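Local coordinates for protein glycoside Hydrolase (Bacteroides plebeius, PDB 5T3B) that probably hydrolyses glycosidic bonds in polysaccharides, as a family 50 glycoside hydrolase, a family known for beta-agarases, in a human gut bacterium, at residues Q155-S163 against T462-W470; F390-K398 against G404-R415. All blocks are in the same frame, centred on the assembly; numbering follows the deposited sequence.

Contact 1. Residues Q155-S163 against T462-W470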
loop_
_atom_site.group_PDB
_atom_site.type_symbol
_atom_site.label_atom_id
_atom_site.label_comp_id
_atom_site.label_asym_id
_atom_site.label_seq_id
_atom_site.Cartn_x
_atom_site.Cartn_y
_atom_site.Cartn_z
ATOM N N GLN A 155 5.907 -5.866 19.812
ATOM C CA GLN A 155 4.758 -6.701 19.463
ATOM C C GLN A 155 4.766 -6.993 17.925
ATOM O O GLN A 155 4.585 -8.133 17.501
ATOM C CB GLN A 155 3.461 -5.985 19.889
ATOM C CG GLN A 155 2.163 -6.596 19.511
ATOM C CD GLN A 155 1.012 -5.720 19.991
ATOM O OE1 GLN A 155 0.877 -4.600 19.523
ATOM N NE2 GLN A 155 0.236 -6.176 20.954
ATOM N N PHE A 156 4.950 -5.930 17.162
ATOM C CA PHE A 156 4.928 -6.058 15.739
ATOM C C PHE A 156 6.139 -6.857 15.247
ATOM O O PHE A 156 5.979 -7.737 14.397
ATOM C CB PHE A 156 4.912 -4.676 15.053
ATOM C CG PHE A 156 3.697 -3.852 15.219
ATOM C CD1 PHE A 156 2.548 -4.286 15.839
ATOM C CD2 PHE A 156 3.720 -2.572 14.840
ATOM C CE1 PHE A 156 1.465 -3.480 15.970
ATOM C CE2 PHE A 156 2.620 -1.743 14.951
ATOM C CZ PHE A 156 1.486 -2.216 15.519
ATOM N N SER A 157 7.352 -6.540 15.750
ATOM C CA SER A 157 8.496 -7.295 15.312
ATOM C C SER A 157 8.409 -8.785 15.533
ATOM O O SER A 157 8.896 -9.580 14.729
ATOM C CB SER A 157 9.801 -6.739 15.937
ATOM O OG SER A 157 9.862 -7.047 17.295
ATOM N N GLU A 158 7.789 -9.155 16.615
ATOM C CA GLU A 158 7.623 -10.587 16.924
ATOM C C GLU A 158 6.747 -11.311 15.921
ATOM O O GLU A 158 6.856 -12.544 15.799
ATOM C CB GLU A 158 7.039 -10.760 18.347
ATOM C CG GLU A 158 8.041 -10.373 19.415
ATOM C CD GLU A 158 7.378 -10.175 20.800
ATOM O OE1 GLU A 158 6.092 -10.100 20.891
ATOM O OE2 GLU A 158 8.123 -10.072 21.781
ATOM N N ILE A 159 5.862 -10.564 15.238
ATOM C CA ILE A 159 4.940 -11.081 14.233
ATOM C C ILE A 159 5.546 -10.805 12.821
ATOM O O ILE A 159 4.955 -11.152 11.817
ATOM C CB ILE A 159 3.516 -10.364 14.374
ATOM C CG1 ILE A 159 2.892 -10.661 15.766
ATOM C CG2 ILE A 159 2.476 -10.774 13.257
ATOM C CD1 ILE A 159 1.817 -9.600 16.076
ATOM N N GLY A 160 6.743 -10.234 12.753
ATOM C CA GLY A 160 7.410 -9.932 11.478
ATOM C C GLY A 160 6.887 -8.722 10.740
ATOM O O GLY A 160 7.115 -8.624 9.527
ATOM N N PHE A 161 6.290 -7.774 11.470
ATOM C CA PHE A 161 5.968 -6.454 10.927
ATOM C C PHE A 161 6.983 -5.460 11.477
ATOM O O PHE A 161 7.242 -5.441 12.672
ATOM C CB PHE A 161 4.554 -6.012 11.340
ATOM C CG PHE A 161 3.429 -6.746 10.677
ATOM C CD1 PHE A 161 3.067 -6.486 9.347
ATOM C CD2 PHE A 161 2.695 -7.697 11.352
ATOM C CE1 PHE A 161 1.999 -7.136 8.771
ATOM C CE2 PHE A 161 1.614 -8.311 10.795
ATOM C CZ PHE A 161 1.266 -8.048 9.481
ATOM N N HIS A 162 7.398 -4.535 10.602
ATOM C CA HIS A 162 8.476 -3.584 10.954
ATOM C C HIS A 162 8.232 -2.155 10.629
ATOM O O HIS A 162 9.019 -1.296 10.984
ATOM C CB HIS A 162 9.800 -4.056 10.362
ATOM C CG HIS A 162 10.222 -5.423 10.842
ATOM N ND1 HIS A 162 10.924 -5.604 12.012
ATOM C CD2 HIS A 162 9.959 -6.672 10.377
ATOM C CE1 HIS A 162 11.116 -6.894 12.189
ATOM N NE2 HIS A 162 10.504 -7.570 11.244
ATOM N N SER A 163 7.131 -1.890 9.910
ATOM C CA SER A 163 6.814 -0.553 9.483
ATOM C C SER A 163 5.363 -0.183 9.777
ATOM O O SER A 163 4.507 -1.115 9.848
ATOM C CB SER A 163 7.043 -0.377 8.001
ATOM O OG SER A 163 8.364 -0.685 7.600
ATOM N N THR A 462 -2.741 -13.407 14.015
ATOM C CA THR A 462 -1.327 -13.082 14.095
ATOM C C THR A 462 -0.451 -14.341 13.991
ATOM O O THR A 462 0.694 -14.248 13.504
ATOM C CB THR A 462 -0.989 -12.260 15.307
ATOM O OG1 THR A 462 -1.230 -12.996 16.484
ATOM C CG2 THR A 462 -1.680 -10.972 15.320
ATOM N N LYS A 463 -0.946 -15.494 14.395
ATOM C CA LYS A 463 -0.203 -16.735 14.215
ATOM C C LYS A 463 0.060 -16.974 12.751
ATOM O O LYS A 463 1.210 -17.246 12.339
ATOM C CB LYS A 463 -0.995 -17.883 14.825
ATOM C CG LYS A 463 -0.358 -19.309 14.686
ATOM C CD LYS A 463 -0.726 -19.954 13.348
ATOM C CE LYS A 463 -0.373 -21.426 13.234
ATOM N NZ LYS A 463 1.074 -21.617 13.332
ATOM N N TYR A 464 -1.002 -16.907 11.941
ATOM C CA TYR A 464 -0.825 -17.163 10.501
ATOM C C TYR A 464 -0.005 -16.053 9.811
ATOM O O TYR A 464 0.745 -16.337 8.856
ATOM C CB TYR A 464 -2.175 -17.359 9.795
ATOM C CG TYR A 464 -2.835 -18.648 10.263
ATOM C CD1 TYR A 464 -2.352 -19.879 9.897
ATOM C CD2 TYR A 464 -3.861 -18.643 11.180
ATOM C CE1 TYR A 464 -2.891 -21.033 10.367
ATOM C CE2 TYR A 464 -4.379 -19.775 11.708
ATOM C CZ TYR A 464 -3.908 -20.987 11.277
ATOM O OH TYR A 464 -4.480 -22.170 11.755
ATOM N N MET A 465 -0.192 -14.805 10.271
ATOM C CA MET A 465 0.635 -13.717 9.752
ATOM C C MET A 465 2.104 -13.963 10.007
ATOM O O MET A 465 2.941 -13.777 9.128
ATOM C CB MET A 465 0.263 -12.369 10.373
ATOM C CG MET A 465 -1.102 -11.881 9.985
ATOM S SD MET A 465 -1.459 -10.394 11.002
ATOM C CE MET A 465 -2.455 -9.422 9.919
ATOM N N SER A 466 2.418 -14.409 11.238
ATOM C CA SER A 466 3.815 -14.636 11.668
ATOM C C SER A 466 4.444 -15.680 10.764
ATOM O O SER A 466 5.610 -15.556 10.351
ATOM C CB SER A 466 3.849 -15.136 13.123
ATOM O OG SER A 466 3.386 -14.171 14.041
ATOM N N ASP A 467 3.712 -16.783 10.487
ATOM C CA ASP A 467 4.285 -17.868 9.732
ATOM C C ASP A 467 4.750 -17.395 8.337
ATOM O O ASP A 467 5.808 -17.788 7.847
ATOM C CB ASP A 467 3.299 -19.034 9.611
ATOM C CG ASP A 467 3.088 -19.743 10.938
ATOM O OD1 ASP A 467 3.993 -19.728 11.832
ATOM O OD2 ASP A 467 2.002 -20.361 11.010
ATOM N N ILE A 468 3.950 -16.509 7.712
ATOM C CA ILE A 468 4.398 -15.877 6.466
ATOM C C ILE A 468 5.545 -14.883 6.691
ATOM O O ILE A 468 6.596 -14.935 6.055
ATOM C CB ILE A 468 3.231 -15.181 5.728
ATOM C CG1 ILE A 468 2.192 -16.188 5.273
ATOM C CG2 ILE A 468 3.728 -14.232 4.625
ATOM C CD1 ILE A 468 2.605 -16.917 4.019
ATOM N N ASN A 469 5.289 -13.951 7.589
ATOM C CA ASN A 469 6.158 -12.785 7.713
ATOM C C ASN A 469 7.561 -13.170 8.119
ATOM O O ASN A 469 8.542 -12.579 7.669
ATOM C CB ASN A 469 5.609 -11.802 8.725
ATOM C CG ASN A 469 4.354 -11.135 8.252
ATOM O OD1 ASN A 469 3.931 -11.208 7.118
ATOM N ND2 ASN A 469 3.753 -10.399 9.196
ATOM N N TRP A 470 7.665 -14.193 8.976
ATOM C CA TRP A 470 9.000 -14.659 9.388
ATOM C C TRP A 470 9.783 -15.300 8.237
ATOM O O TRP A 470 10.994 -15.410 8.292
ATOM C CB TRP A 470 8.870 -15.746 10.437
ATOM C CG TRP A 470 8.323 -15.348 11.760
ATOM C CD1 TRP A 470 8.211 -14.096 12.302
ATOM C CD2 TRP A 470 7.820 -16.253 12.756
ATOM N NE1 TRP A 470 7.708 -14.179 13.566
ATOM C CE2 TRP A 470 7.438 -15.486 13.873
ATOM C CE3 TRP A 470 7.635 -17.651 12.786
ATOM C CZ2 TRP A 470 6.871 -16.087 15.027
ATOM C CZ3 TRP A 470 7.060 -18.219 13.901
ATOM C CH2 TRP A 470 6.685 -17.463 14.987
HETATM O O HOH W 1 4.311 -14.218 16.661
#
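Phe161 lies with one ring face beneath the carboxamide of Asn469, whose ND2 stands 3.3 Å above the ring plane, over its centre, the two planes being 80° apart. Asn469 ND2 also donates to Ile159 O at 3.0 Å, with the acceptor close to the amide plane, so one NH2 both donates to a carbonyl and covers an aromatic face. With CG anti to the carbonyl carbon (chi1 -69°), the amide reaches the ring and Ile159 O, and a hydrogen bond from its OD1 to Tyr419 OH on helix 412-427 fixes which end faces the ring. At the edge of that ring, Met465 SD approaches Phe161 CE2 to 3.7 Å, a Met-aromatic contact. Nearby, Ile159 CD1 meets the Thr462 methyl CG2 at 3.8 Å.

The second grip comes from Trp470. Trp470 NE1 donates to Glu158 O at 2.9 Å, the oxygen lying in the indole plane while the nitrogen sits above the carbonyl plane. A water also donates to Glu158 O and to Ser466 OG, which in turn donates to Thr462 O. An alanine in place of Trp470 would probably leave Glu158 O with the water as its remaining partner across this contact and open a gap beside Gly160.

Gly160 closes helix 145-158 in a Schellman motif, and a side chain there would collide with Asn469 CB. The helix thus ends against the C-terminal end of helix 459-469, where Asn469 and the following Trp470 supply two side-chain N-H donors to neighbouring carbonyls, Ile159 O and Glu158 O, that the departing chain can no longer pair in helical fashion.

Contact 2. Residues F390-K398 against G404-R415; sequences FYTKGEDTK and GAGFVVRDQQNR. With EDO (1,2-ethanediol), chain G; EDO (1,2-ethanediol), chain J.
Lys393 joins the two segments through both its backbone polar atoms: its N donates to Phe407 O at 2.7 Å, and its O accepts from Val409 N at 2.8 Å. Glu395 N then bonds to Val409 O, extending a parallel ladder between strands 385-394 and 407-409. Beside it, Arg415 holds Thr392 O side-on with two nitrogens, NE at 2.8 Å and NH2 at 3.0 Å, the oxygen lying near the guanidinium plane; the Arg415 chain bends at chi3 (78°) to bring the group round.

The Lys393 side chain is extended, passing Gly406 O, and its NZ reaches Gly404 O at 2.9 Å, from above the carbonyl plane. Next to it, Gly406 CA packs over a face of the Tyr391 ring in a CH-pi contact; a side chain at Gly406 would collide with that ring. Tyr391 OH accepts a weak bond from Gly406 N and hydrogen-bonds an ethanediol, probably from the crystallisation liquor.

At the other end, Glu395 and Arg410 lie side by side, pointing the same way, in a salt bridge of 2.9 Å between Glu395 OE1 and Arg410 NH1. Asp396 OD2 takes Gln412 N at 3.0 Å, from above the carboxylate plane. Asp411, the N-cap of helix 412-427, accepts from Asn414 N through OD1 at 2.9 Å.

Further out, Lys393 NZ also bonds Asn401 O and Ser403 O, while Arg410 NE pairs with Glu46 and its guanidinium meets Phe55 in a cation-pi contact. Arg415 has Gly449 O and the Tyr458 ring as further partners.

Backbone carbonyls gathered round Lys393 and Arg415 would be expected to stabilise their positive charges, and these side chains probably help tie the 399-404 connection and the first turn of helix 412-427 to the strand.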
loop_
_atom_site.group_PDB
_atom_site.type_symbol
_atom_site.label_atom_id
_atom_site.label_comp_id
_atom_site.label_asym_id
_atom_site.label_seq_id
_atom_site.Cartn_x
_atom_site.Cartn_y
_atom_site.Cartn_z
ATOM N N PHE A 390 -4.743 -4.185 2.269
ATOM C CA PHE A 390 -5.501 -5.382 2.000
ATOM C C PHE A 390 -5.926 -5.915 3.389
ATOM O O PHE A 390 -5.250 -5.643 4.375
ATOM C CB PHE A 390 -4.744 -6.420 1.204
ATOM C CG PHE A 390 -3.679 -7.144 1.973
ATOM C CD1 PHE A 390 -2.494 -6.475 2.321
ATOM C CD2 PHE A 390 -3.800 -8.473 2.319
ATOM C CE1 PHE A 390 -1.520 -7.120 3.070
ATOM C CE2 PHE A 390 -2.807 -9.113 3.043
ATOM C CZ PHE A 390 -1.659 -8.453 3.435
ATOM N N TYR A 391 -7.058 -6.643 3.431
ATOM C CA TYR A 391 -7.516 -7.324 4.639
ATOM C C TYR A 391 -8.759 -8.120 4.329
ATOM O O TYR A 391 -9.379 -7.947 3.285
ATOM C CB TYR A 391 -7.850 -6.329 5.789
ATOM C CG TYR A 391 -8.986 -5.410 5.558
ATOM C CD1 TYR A 391 -8.901 -4.266 4.754
ATOM C CD2 TYR A 391 -10.232 -5.633 6.138
ATOM C CE1 TYR A 391 -9.969 -3.447 4.547
ATOM C CE2 TYR A 391 -11.279 -4.815 5.897
ATOM C CZ TYR A 391 -11.178 -3.734 5.083
ATOM O OH TYR A 391 -12.285 -2.908 4.825
ATOM N N THR A 392 -9.144 -8.940 5.311
ATOM C CA THR A 392 -10.480 -9.494 5.460
ATOM C C THR A 392 -11.007 -9.204 6.830
ATOM O O THR A 392 -10.236 -8.868 7.744
ATOM C CB THR A 392 -10.518 -11.007 5.194
ATOM O OG1 THR A 392 -9.700 -11.687 6.141
ATOM C CG2 THR A 392 -10.088 -11.326 3.773
ATOM N N LYS A 393 -12.339 -9.362 6.961
ATOM C CA LYS A 393 -13.060 -9.138 8.229
ATOM C C LYS A 393 -13.583 -10.490 8.694
ATOM O O LYS A 393 -14.025 -11.313 7.896
ATOM C CB LYS A 393 -14.308 -8.292 7.938
ATOM C CG LYS A 393 -14.063 -6.959 7.292
ATOM C CD LYS A 393 -15.348 -6.388 6.649
ATOM C CE LYS A 393 -15.146 -5.115 5.856
ATOM N NZ LYS A 393 -16.460 -4.786 5.208
ATOM N N GLY A 394 -13.659 -10.681 10.002
ATOM C CA GLY A 394 -14.200 -11.918 10.595
ATOM C C GLY A 394 -15.632 -11.789 11.073
ATOM O O GLY A 394 -15.961 -10.926 11.895
ATOM N N GLU A 395 -16.485 -12.677 10.595
ATOM C CA GLU A 395 -17.882 -12.705 11.010
ATOM C C GLU A 395 -18.045 -13.074 12.485
ATOM O O GLU A 395 -18.968 -12.604 13.153
ATOM C CB GLU A 395 -18.629 -13.707 10.118
ATOM C CG GLU A 395 -20.083 -13.901 10.482
ATOM C CD GLU A 395 -20.769 -14.876 9.489
ATOM O OE1 GLU A 395 -20.378 -16.089 9.483
ATOM O OE2 GLU A 395 -21.726 -14.453 8.793
ATOM N N ASP A 396 -17.096 -13.842 12.994
ATOM C CA ASP A 396 -17.085 -14.268 14.380
ATOM C C ASP A 396 -17.051 -13.159 15.387
ATOM O O ASP A 396 -17.442 -13.333 16.543
ATOM C CB ASP A 396 -15.900 -15.263 14.688
ATOM C CG ASP A 396 -14.496 -14.707 14.430
ATOM O OD1 ASP A 396 -14.311 -13.636 13.837
ATOM O OD2 ASP A 396 -13.477 -15.436 14.890
ATOM N N THR A 397 -16.605 -11.992 14.988
ATOM C CA THR A 397 -16.582 -10.837 15.871
ATOM C C THR A 397 -17.972 -10.320 16.185
ATOM O O THR A 397 -18.146 -9.542 17.131
ATOM C CB THR A 397 -15.724 -9.709 15.268
ATOM O OG1 THR A 397 -16.370 -9.184 14.094
ATOM C CG2 THR A 397 -14.290 -10.097 15.082
ATOM N N LYS A 398 -18.912 -10.631 15.293
ATOM C CA LYS A 398 -20.295 -10.181 15.391
ATOM C C LYS A 398 -20.471 -8.674 15.187
ATOM O O LYS A 398 -21.546 -8.105 15.379
ATOM C CB LYS A 398 -21.024 -10.682 16.633
ATOM C CG LYS A 398 -20.945 -12.258 16.704
ATOM C CD LYS A 398 -21.778 -12.881 17.792
ATOM C CE LYS A 398 -21.431 -14.357 17.954
ATOM N NZ LYS A 398 -22.111 -15.070 16.856
ATOM N N GLY A 404 -16.163 -0.687 4.422
ATOM C CA GLY A 404 -14.896 -1.106 3.832
ATOM C C GLY A 404 -15.056 -2.238 2.845
ATOM O O GLY A 404 -15.999 -3.042 2.937
ATOM N N ALA A 405 -14.058 -2.336 1.968
ATOM C CA ALA A 405 -14.083 -3.270 0.888
ATOM C C ALA A 405 -13.511 -4.652 1.181
ATOM O O ALA A 405 -13.654 -5.551 0.391
ATOM C CB ALA A 405 -13.369 -2.669 -0.318
ATOM N N GLY A 406 -12.872 -4.842 2.328
ATOM C CA GLY A 406 -12.337 -6.134 2.625
ATOM C C GLY A 406 -13.418 -7.195 2.723
ATOM O O GLY A 406 -14.494 -6.921 3.290
ATOM N N PHE A 407 -13.161 -8.374 2.189
ATOM C CA PHE A 407 -14.161 -9.414 2.251
ATOM C C PHE A 407 -14.387 -9.932 3.675
ATOM O O PHE A 407 -13.476 -9.848 4.509
ATOM C CB PHE A 407 -13.796 -10.567 1.341
ATOM C CG PHE A 407 -13.658 -10.244 -0.124
ATOM C CD1 PHE A 407 -14.478 -9.375 -0.778
ATOM C CD2 PHE A 407 -12.711 -10.917 -0.829
ATOM C CE1 PHE A 407 -14.385 -9.210 -2.176
ATOM C CE2 PHE A 407 -12.579 -10.765 -2.170
ATOM C CZ PHE A 407 -13.440 -9.962 -2.847
ATOM N N VAL A 408 -15.564 -10.483 3.893
ATOM C CA VAL A 408 -15.882 -11.142 5.156
ATOM C C VAL A 408 -15.624 -12.650 5.058
ATOM O O VAL A 408 -16.063 -13.290 4.104
ATOM C CB VAL A 408 -17.356 -10.939 5.513
ATOM C CG1 VAL A 408 -17.708 -11.615 6.847
ATOM C CG2 VAL A 408 -17.697 -9.456 5.557
ATOM N N VAL A 409 -14.906 -13.185 6.040
ATOM C CA VAL A 409 -14.653 -14.596 6.177
ATOM C C VAL A 409 -15.269 -15.047 7.504
ATOM O O VAL A 409 -15.748 -14.223 8.281
ATOM C CB VAL A 409 -13.170 -14.962 6.058
ATOM C CG1 VAL A 409 -12.631 -14.644 4.664
ATOM C CG2 VAL A 409 -12.333 -14.283 7.106
ATOM N N ARG A 410 -15.277 -16.349 7.741
ATOM C CA ARG A 410 -16.069 -16.808 8.890
ATOM C C ARG A 410 -15.489 -16.442 10.253
ATOM O O ARG A 410 -16.232 -16.217 11.214
ATOM C CB ARG A 410 -16.299 -18.311 8.829
ATOM C CG ARG A 410 -17.162 -18.782 7.678
ATOM C CD ARG A 410 -18.571 -18.314 7.784
ATOM N NE ARG A 410 -19.395 -18.961 6.746
ATOM C CZ ARG A 410 -20.644 -18.648 6.527
ATOM N NH1 ARG A 410 -21.261 -17.720 7.242
ATOM N NH2 ARG A 410 -21.291 -19.294 5.576
ATOM N N ASP A 411 -14.152 -16.478 10.387
ATOM C CA ASP A 411 -13.519 -16.370 11.709
ATOM C C ASP A 411 -12.084 -15.922 11.574
ATOM O O ASP A 411 -11.582 -15.727 10.448
ATOM C CB ASP A 411 -13.691 -17.663 12.470
ATOM C CG ASP A 411 -13.078 -18.814 11.835
ATOM O OD1 ASP A 411 -12.155 -18.670 10.998
ATOM O OD2 ASP A 411 -13.492 -19.972 12.137
ATOM N N GLN A 412 -11.424 -15.737 12.709
ATOM C CA GLN A 412 -10.055 -15.220 12.692
ATOM C C GLN A 412 -9.081 -16.186 12.019
ATOM O O GLN A 412 -8.178 -15.736 11.328
ATOM C CB GLN A 412 -9.579 -14.877 14.111
ATOM C CG GLN A 412 -10.439 -13.831 14.803
ATOM C CD GLN A 412 -10.571 -12.556 14.007
ATOM O OE1 GLN A 412 -11.701 -12.029 13.717
ATOM N NE2 GLN A 412 -9.474 -12.052 13.659
ATOM N N GLN A 413 -9.278 -17.476 12.220
ATOM C CA GLN A 413 -8.421 -18.444 11.537
ATOM C C GLN A 413 -8.516 -18.233 10.017
ATOM O O GLN A 413 -7.496 -18.267 9.347
ATOM C CB GLN A 413 -8.769 -19.885 11.897
ATOM C CG GLN A 413 -8.008 -20.898 11.102
ATOM C CD GLN A 413 -8.290 -22.305 11.549
ATOM O OE1 GLN A 413 -9.439 -22.737 11.595
ATOM N NE2 GLN A 413 -7.242 -23.004 11.856
ATOM N N ASN A 414 -9.707 -18.018 9.498
ATOM C CA ASN A 414 -9.864 -17.833 8.064
ATOM C C ASN A 414 -9.312 -16.480 7.622
ATOM O O ASN A 414 -8.887 -16.374 6.449
ATOM C CB ASN A 414 -11.303 -18.098 7.632
ATOM C CG ASN A 414 -11.588 -19.601 7.548
ATOM O OD1 ASN A 414 -11.283 -20.230 6.539
ATOM N ND2 ASN A 414 -12.119 -20.148 8.564
ATOM N N ARG A 415 -9.319 -15.454 8.476
ATOM C CA ARG A 415 -8.599 -14.252 8.157
ATOM C C ARG A 415 -7.125 -14.583 7.968
ATOM O O ARG A 415 -6.436 -13.992 7.103
ATOM C CB ARG A 415 -8.780 -13.143 9.207
ATOM C CG ARG A 415 -10.187 -12.634 9.410
ATOM C CD ARG A 415 -10.223 -11.629 10.536
ATOM N NE ARG A 415 -9.737 -10.333 10.109
ATOM C CZ ARG A 415 -9.260 -9.402 10.949
ATOM N NH1 ARG A 415 -8.996 -9.622 12.233
ATOM N NH2 ARG A 415 -9.011 -8.208 10.457
HETATM C C1 EDO G . -10.876 0.186 3.501
HETATM O O1 EDO G . -11.690 -0.348 4.400
HETATM C C2 EDO G . -11.266 -0.352 2.158
HETATM O O2 EDO G . -12.600 0.016 1.697
HETATM C C1 EDO J . -17.661 2.968 3.255
HETATM O O1 EDO J . -17.683 1.541 3.213
HETATM C C2 EDO J . -16.768 3.182 4.433
HETATM O O2 EDO J . -15.485 2.637 4.057
HETATM O O HOH W 2 -10.576 -8.783 0.969
HETATM O O HOH W 3 -6.958 -11.358 6.027
HETATM O O HOH W 4 -17.109 -6.821 3.318
HETATM O O HOH W 5 -18.843 -17.048 11.474
HETATM O O HOH W 6 -23.683 -15.781 7.797
#

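How the contacts relate
The two contacts lie about 18 Å apart between centres, and contact 2 is nested within the 298-residue loop that contact 1 closes. They meet directly where Tyr464 OH, in 462-470, lies 2.9 Å from Gln413 NE2, in 404-415, probably a hydrogen bond. Helix 412-427 carries the connection: its first turn belongs to contact 2, and further along Tyr419 touches Phe161 and Met465 of contact 1. Helix 459-469 answers with Leu461 against Arg415. Contact 1 lies about 17 Å and contact 2 about 19 Å from the chain centre, centre to centre. The two ethanediols beside 404-415, probably from the crystallisation liquor, bind at contact 2 and mark no established active site.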